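Local coordinates for protein beta-galactoside alpha-2,6-sialyltransferase (Photobacterium sp., PDB 2Z4T) that probably transfers sialic acid from a CMP-activated donor to beta-galactoside acceptors such as lactose, forming an alpha-2,6 linkage, at residues A[68-71]-A[72-75]; A[184-187]-A[188-191]; A[343-346]-A[347-351]. All blocks are in the same frame, centred on the assembly; numbering follows the deposited sequence.

Contact 1: A[68-71]-A[72-75]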
loop_
_atom_site.group_PDB
_atom_site.type_symbol
_atom_site.label_atom_id
_atom_site.label_comp_id
_atom_site.label_asym_id
_atom_site.label_seq_id
_atom_site.Cartn_x
_atom_site.Cartn_y
_atom_site.Cartn_z
ATOM N N THR A 68 -28.722 31.423 10.518
ATOM C CA THR A 68 -29.783 32.050 9.709
ATOM C C THR A 68 -31.104 32.368 10.450
ATOM O O THR A 68 -32.184 32.246 9.859
ATOM C CB THR A 68 -30.073 31.222 8.390
ATOM O OG1 THR A 68 -30.493 29.891 8.731
ATOM C CG2 THR A 68 -28.826 31.149 7.462
ATOM N N GLU A 69 -31.018 32.782 11.719
ATOM C CA GLU A 69 -32.186 33.241 12.525
ATOM C C GLU A 69 -33.173 32.194 13.068
ATOM O O GLU A 69 -33.558 32.278 14.234
ATOM C CB GLU A 69 -32.954 34.406 11.870
ATOM C CG GLU A 69 -32.593 35.771 12.464
ATOM C CD GLU A 69 -33.532 36.914 12.044
ATOM O OE1 GLU A 69 -34.542 36.672 11.322
ATOM O OE2 GLU A 69 -33.246 38.070 12.451
ATOM N N GLN A 70 -33.605 31.237 12.245
ATOM C CA GLN A 70 -34.376 30.101 12.781
ATOM C C GLN A 70 -33.431 28.984 13.243
ATOM O O GLN A 70 -33.829 28.088 14.001
ATOM C CB GLN A 70 -35.476 29.609 11.810
ATOM C CG GLN A 70 -36.660 28.789 12.473
ATOM C CD GLN A 70 -37.340 29.456 13.727
ATOM O OE1 GLN A 70 -37.594 28.782 14.737
ATOM N NE2 GLN A 70 -37.633 30.761 13.645
ATOM N N ASN A 71 -32.177 29.067 12.793
ATOM C CA ASN A 71 -31.064 28.302 13.368
ATOM C C ASN A 71 -30.999 28.567 14.880
ATOM O O ASN A 71 -31.156 27.657 15.709
ATOM C CB ASN A 71 -29.722 28.707 12.717
ATOM C CG ASN A 71 -29.454 28.018 11.367
ATOM O OD1 ASN A 71 -28.437 28.298 10.718
ATOM N ND2 ASN A 71 -30.348 27.116 10.952
ATOM N N LYS A 72 -30.784 29.838 15.212
ATOM C CA LYS A 72 -30.642 30.291 16.581
ATOM C C LYS A 72 -31.725 29.773 17.554
ATOM O O LYS A 72 -31.466 29.665 18.759
ATOM C CB LYS A 72 -30.588 31.822 16.605
ATOM C CG LYS A 72 -29.297 32.392 16.060
ATOM C CD LYS A 72 -29.145 33.857 16.452
ATOM C CE LYS A 72 -29.388 34.802 15.284
ATOM N NZ LYS A 72 -28.255 34.761 14.296
ATOM N N GLU A 73 -32.917 29.445 17.034
ATOM C CA GLU A 73 -34.078 29.125 17.889
ATOM C C GLU A 73 -34.229 27.668 18.351
ATOM O O GLU A 73 -35.113 27.360 19.161
ATOM C CB GLU A 73 -35.390 29.645 17.280
ATOM C CG GLU A 73 -35.447 31.189 17.105
ATOM C CD GLU A 73 -34.560 31.970 18.104
ATOM O OE1 GLU A 73 -34.522 31.606 19.309
ATOM O OE2 GLU A 73 -33.902 32.951 17.677
ATOM N N SER A 74 -33.369 26.782 17.852
ATOM C CA SER A 74 -33.358 25.412 18.331
ATOM C C SER A 74 -32.154 25.238 19.255
ATOM O O SER A 74 -31.164 25.968 19.121
ATOM C CB SER A 74 -33.327 24.418 17.162
ATOM O OG SER A 74 -32.060 24.402 16.540
ATOM N N ILE A 75 -32.238 24.293 20.196
ATOM C CA ILE A 75 -31.154 24.138 21.176
ATOM C C ILE A 75 -29.943 23.401 20.591
ATOM O O ILE A 75 -28.810 23.752 20.885
ATOM C CB ILE A 75 -31.619 23.645 22.603
ATOM C CG1 ILE A 75 -31.631 22.136 22.709
ATOM C CG2 ILE A 75 -32.941 24.280 23.031
ATOM C CD1 ILE A 75 -30.363 21.605 23.344
#
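E73 folds back over E69 and Q70 in the loop between strands 52-61 and 77-80 of the immunoglobulin-like sandwich, and its side chain can be followed atom by atom. CB lies 3.5 Å from Q70 OE1, the amide oxygen of a side chain that crosses it at about a right angle. CG, anti to the carbonyl carbon (chi1 -62°), comes within 3.6 Å of E69 O. The chain bends at chi2, and OE2 ends 3.5 Å from E69 O, an approach of two oxygens that, with the carboxylate charged, would probably bring little attraction. The hold lies in the backbone. N71 to S74 form a type I beta turn, closed by an almost straight bond of 3.2 Å from S74 N to N71 O, and E73 N adds a weak one to Q70 O. N71 also turns its side chain back on the residues before it, where OD1 takes the N-H of T68 at 3.1 Å from above the carbonyl plane. S74 OG bonds to S76 O, beyond the turn. The chemistry implies a surface loop held by its turn bond and one asparagine amide, while the carboxylate of E73 takes no hydrogen bond across this contact.

Contact 2: A[184-187]-A[188-191]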
loop_
_atom_site.group_PDB
_atom_site.type_symbol
_atom_site.label_atom_id
_atom_site.label_comp_id
_atom_site.label_asym_id
_atom_site.label_seq_id
_atom_site.Cartn_x
_atom_site.Cartn_y
_atom_site.Cartn_z
ATOM N N ILE A 184 -14.777 9.368 -9.244
ATOM C CA ILE A 184 -13.890 10.512 -9.089
ATOM C C ILE A 184 -14.436 11.758 -9.845
ATOM O O ILE A 184 -14.393 12.893 -9.336
ATOM C CB ILE A 184 -12.461 10.140 -9.548
ATOM C CG1 ILE A 184 -11.906 9.033 -8.645
ATOM C CG2 ILE A 184 -11.527 11.369 -9.593
ATOM C CD1 ILE A 184 -10.696 8.338 -9.190
ATOM N N VAL A 185 -14.955 11.545 -11.047
ATOM C CA VAL A 185 -15.523 12.643 -11.821
ATOM C C VAL A 185 -16.699 13.274 -11.084
ATOM O O VAL A 185 -16.810 14.503 -11.035
ATOM C CB VAL A 185 -15.935 12.201 -13.238
ATOM C CG1 VAL A 185 -16.853 13.249 -13.903
ATOM C CG2 VAL A 185 -14.696 11.943 -14.065
ATOM N N LYS A 186 -17.549 12.432 -10.492
ATOM C CA LYS A 186 -18.689 12.923 -9.733
ATOM C C LYS A 186 -18.231 13.792 -8.561
ATOM O O LYS A 186 -18.831 14.832 -8.309
ATOM C CB LYS A 186 -19.606 11.773 -9.302
ATOM C CG LYS A 186 -20.233 11.043 -10.495
ATOM C CD LYS A 186 -21.149 9.898 -10.089
ATOM C CE LYS A 186 -21.493 9.038 -11.300
ATOM N NZ LYS A 186 -22.793 8.335 -11.156
ATOM N N GLN A 187 -17.160 13.399 -7.875
ATOM C CA GLN A 187 -16.637 14.241 -6.792
ATOM C C GLN A 187 -16.160 15.609 -7.307
ATOM O O GLN A 187 -16.388 16.631 -6.657
ATOM C CB GLN A 187 -15.508 13.562 -5.991
ATOM C CG GLN A 187 -15.889 12.261 -5.291
ATOM C CD GLN A 187 -17.118 12.405 -4.383
ATOM O OE1 GLN A 187 -18.151 11.758 -4.605
ATOM N NE2 GLN A 187 -17.009 13.250 -3.365
ATOM N N ALA A 188 -15.508 15.611 -8.471
ATOM C CA ALA A 188 -14.987 16.828 -9.088
ATOM C C ALA A 188 -16.128 17.751 -9.490
ATOM O O ALA A 188 -15.989 18.978 -9.433
ATOM C CB ALA A 188 -14.146 16.487 -10.301
ATOM N N GLN A 189 -17.245 17.154 -9.907
ATOM C CA GLN A 189 -18.410 17.902 -10.350
ATOM C C GLN A 189 -19.189 18.480 -9.186
ATOM O O GLN A 189 -19.889 19.468 -9.330
ATOM C CB GLN A 189 -19.343 16.993 -11.142
ATOM C CG GLN A 189 -19.056 16.946 -12.622
ATOM C CD GLN A 189 -19.644 15.722 -13.287
ATOM O OE1 GLN A 189 -19.502 15.541 -14.490
ATOM N NE2 GLN A 189 -20.297 14.866 -12.506
ATOM N N THR A 190 -19.029 17.862 -8.031
ATOM C CA THR A 190 -19.944 18.014 -6.915
ATOM C C THR A 190 -19.329 18.801 -5.756
ATOM O O THR A 190 -20.036 19.466 -5.016
ATOM C CB THR A 190 -20.429 16.588 -6.497
ATOM O OG1 THR A 190 -21.586 16.256 -7.277
ATOM C CG2 THR A 190 -20.741 16.443 -5.004
ATOM N N LYS A 191 -18.015 18.738 -5.612
ATOM C CA LYS A 191 -17.336 19.436 -4.534
ATOM C C LYS A 191 -16.832 20.798 -5.001
ATOM O O LYS A 191 -16.306 20.937 -6.119
ATOM C CB LYS A 191 -16.190 18.575 -3.999
ATOM C CG LYS A 191 -16.675 17.273 -3.350
ATOM C CD LYS A 191 -17.664 17.588 -2.249
ATOM C CE LYS A 191 -17.743 16.476 -1.228
ATOM N NZ LYS A 191 -18.512 15.343 -1.778
#
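The last turn of helix 178-190 belongs to the helical arm of a beta-alpha-beta crossover from strand 166-168 to strand 194-201 in a Rossmann-like sheet, and V185 and Q189 show how side chains four residues apart share one of its flanks. CG1 of V185, anti to the backbone N (chi1 165°), reaches the amide of Q189 at OE1, 3.6 Å away. The glutamine chain runs extended beyond CG and brings its NE2 to 3.7 Å from K186 CA, which sets the amide beside the backbone of the preceding turn. Further on, Q187 and K191 lie side by side and point the same way. CG of K191 rests 3.4 Å from Q187 O, the carbonyl that takes the N-H of K191 at 2.9 Å and, weakly, that of T190. T190 packs tightly here, its CB 3.0 Å from K186 O. Regular bonds still hold the turn before: A188 N to I184 O at 3.1 Å and Q189 N to V185 O at 2.9 Å. On the inner flank I184 packs on L117 and V119 of strand 103-122, and A188 meets L216 of helix 205-216. One face turned to sheet and helix, the other mostly polar, with the chain leaving the helix at K191, is typical of an amphipathic helix layered on a parallel sheet, as in each half of a GT-B fold.

Contact 3: A[343-346]-A[347-351]. With MG (magnesium ion), chain K.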
loop_
_atom_site.group_PDB
_atom_site.type_symbol
_atom_site.label_atom_id
_atom_site.label_comp_id
_atom_site.label_asym_id
_atom_site.label_seq_id
_atom_site.Cartn_x
_atom_site.Cartn_y
_atom_site.Cartn_z
ATOM N N GLN A 343 -0.575 -14.060 17.382
ATOM C CA GLN A 343 -0.527 -14.919 18.572
ATOM C C GLN A 343 -0.591 -16.415 18.155
ATOM O O GLN A 343 0.068 -17.276 18.758
ATOM C CB GLN A 343 -1.615 -14.495 19.595
ATOM C CG GLN A 343 -1.654 -15.241 20.985
ATOM C CD GLN A 343 -0.262 -15.441 21.643
ATOM O OE1 GLN A 343 0.456 -14.477 21.945
ATOM N NE2 GLN A 343 0.111 -16.705 21.859
ATOM N N LYS A 344 -1.347 -16.704 17.096
ATOM C CA LYS A 344 -1.483 -18.067 16.599
ATOM C C LYS A 344 -0.154 -18.589 16.034
ATOM O O LYS A 344 0.251 -19.719 16.349
ATOM C CB LYS A 344 -2.625 -18.158 15.575
ATOM C CG LYS A 344 -2.608 -19.395 14.667
ATOM C CD LYS A 344 -4.004 -19.680 14.131
ATOM C CE LYS A 344 -3.993 -20.296 12.730
ATOM N NZ LYS A 344 -2.984 -21.401 12.543
ATOM N N LEU A 345 0.523 -17.773 15.223
ATOM C CA LEU A 345 1.871 -18.113 14.748
ATOM C C LEU A 345 2.821 -18.230 15.926
ATOM O O LEU A 345 3.570 -19.206 16.023
ATOM C CB LEU A 345 2.421 -17.093 13.755
ATOM C CG LEU A 345 3.295 -17.555 12.579
ATOM C CD1 LEU A 345 4.231 -16.439 12.098
ATOM C CD2 LEU A 345 4.091 -18.793 12.834
ATOM N N GLN A 346 2.786 -17.254 16.833
ATOM C CA GLN A 346 3.638 -17.345 18.020
ATOM C C GLN A 346 3.415 -18.648 18.784
ATOM O O GLN A 346 4.391 -19.306 19.175
ATOM C CB GLN A 346 3.535 -16.113 18.932
ATOM C CG GLN A 346 4.621 -16.070 20.038
ATOM C CD GLN A 346 6.065 -16.025 19.497
ATOM O OE1 GLN A 346 6.857 -16.952 19.713
ATOM N NE2 GLN A 346 6.400 -14.947 18.794
ATOM N N ASN A 347 2.146 -19.037 18.968
ATOM C CA ASN A 347 1.833 -20.341 19.582
ATOM C C ASN A 347 2.497 -21.457 18.802
ATOM O O ASN A 347 3.100 -22.346 19.399
ATOM C CB ASN A 347 0.327 -20.639 19.647
ATOM C CG ASN A 347 -0.410 -19.763 20.631
ATOM O OD1 ASN A 347 0.175 -19.246 21.583
ATOM N ND2 ASN A 347 -1.713 -19.598 20.410
ATOM N N GLU A 348 2.372 -21.423 17.476
ATOM C CA GLU A 348 2.938 -22.487 16.641
ATOM C C GLU A 348 4.458 -22.563 16.707
ATOM O O GLU A 348 5.009 -23.659 16.777
ATOM C CB GLU A 348 2.449 -22.387 15.211
ATOM C CG GLU A 348 1.021 -22.843 15.067
ATOM C CD GLU A 348 0.298 -22.163 13.915
ATOM O OE1 GLU A 348 0.818 -21.156 13.351
ATOM O OE2 GLU A 348 -0.807 -22.653 13.578
ATOM N N TYR A 349 5.126 -21.409 16.724
ATOM C CA TYR A 349 6.568 -21.348 16.976
ATOM C C TYR A 349 7.001 -22.020 18.298
ATOM O O TYR A 349 8.177 -22.385 18.424
ATOM C CB TYR A 349 7.068 -19.888 17.008
ATOM C CG TYR A 349 7.259 -19.176 15.678
ATOM C CD1 TYR A 349 7.273 -19.873 14.471
ATOM C CD2 TYR A 349 7.446 -17.785 15.634
ATOM C CE1 TYR A 349 7.449 -19.209 13.256
ATOM C CE2 TYR A 349 7.630 -17.110 14.414
ATOM C CZ TYR A 349 7.631 -17.831 13.236
ATOM O OH TYR A 349 7.830 -17.203 12.034
ATOM N N ASN A 350 6.061 -22.234 19.240
ATOM C CA ASN A 350 6.386 -22.246 20.686
ATOM C C ASN A 350 6.677 -23.391 21.666
ATOM O O ASN A 350 7.353 -23.070 22.655
ATOM C CB ASN A 350 5.562 -21.207 21.465
ATOM C CG ASN A 350 6.342 -19.920 21.710
ATOM O OD1 ASN A 350 5.780 -18.900 22.128
ATOM N ND2 ASN A 350 7.643 -19.956 21.422
ATOM N N SER A 351 6.223 -24.649 21.618
ATOM C CA SER A 351 5.283 -25.425 20.818
ATOM C C SER A 351 6.107 -26.673 20.503
ATOM O O SER A 351 5.795 -27.777 20.959
ATOM C CB SER A 351 4.786 -24.814 19.551
ATOM O OG SER A 351 4.019 -25.824 18.928
HETATM MG MG MG K . 9.465 -24.375 17.723
#
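Chi1 of Y349 (-78°) sets CG anti to the carbonyl carbon and swings the ring back along the helix to L345, whose CD2 lies over one ring face, 3.7 Å from the centroid and 24° off the normal, in a CH-pi contact. K344 takes another rotamer, with CG anti to its N (chi1 162°), then bends at its last two torsions so that NZ meets E348 OE2 at 2.7 Å, on the syn side and tilted from the carboxylate plane. E348 OE1 hydrogen-bonds to a glycerol, probably from the crystallisation liquor. Q343 makes the same i to i+4 span with amides: its NE2 reaches N347 OD1 at 2.6 Å, a weak bond, bent well away from linear. The tyrosine is tied at both ends. Its OH bonds to M439 O. Y349 O binds a magnesium ion at 2.5 Å, in a site completed by S352, L354, N356 and D399. Y349 N bonds to L345 O at 2.8 Å, a regular helical bond that keeps the two residues one turn apart. The helix thus lies against the parallel sheet, with L345, E348 and the ring of Y349 all packed on F401 of strand 399-403, the ring edge-to-face with that phenylalanine.

Overall arrangement
The three contacts illustrate how one principle, a side chain reaching three or four residues along its own chain, serves different parts of a multidomain enzyme. Contact 1 belongs to the sandwich domain, contacts 2 and 3 to the sialyltransferase part. No two touch: centres are about 31 Å apart for contacts 1 and 2, 49 Å for 2 and 3, and 60 Å for 1 and 3, with contacts 2 and 3 on opposite sides of the chain's centre. Contact 3 alone holds a site residue. Its L345 side chain lies about 12 Å from bound CMP, and the neighbouring strand 399-403 carries both the magnesium ligand D399 and the CMP-binding K403.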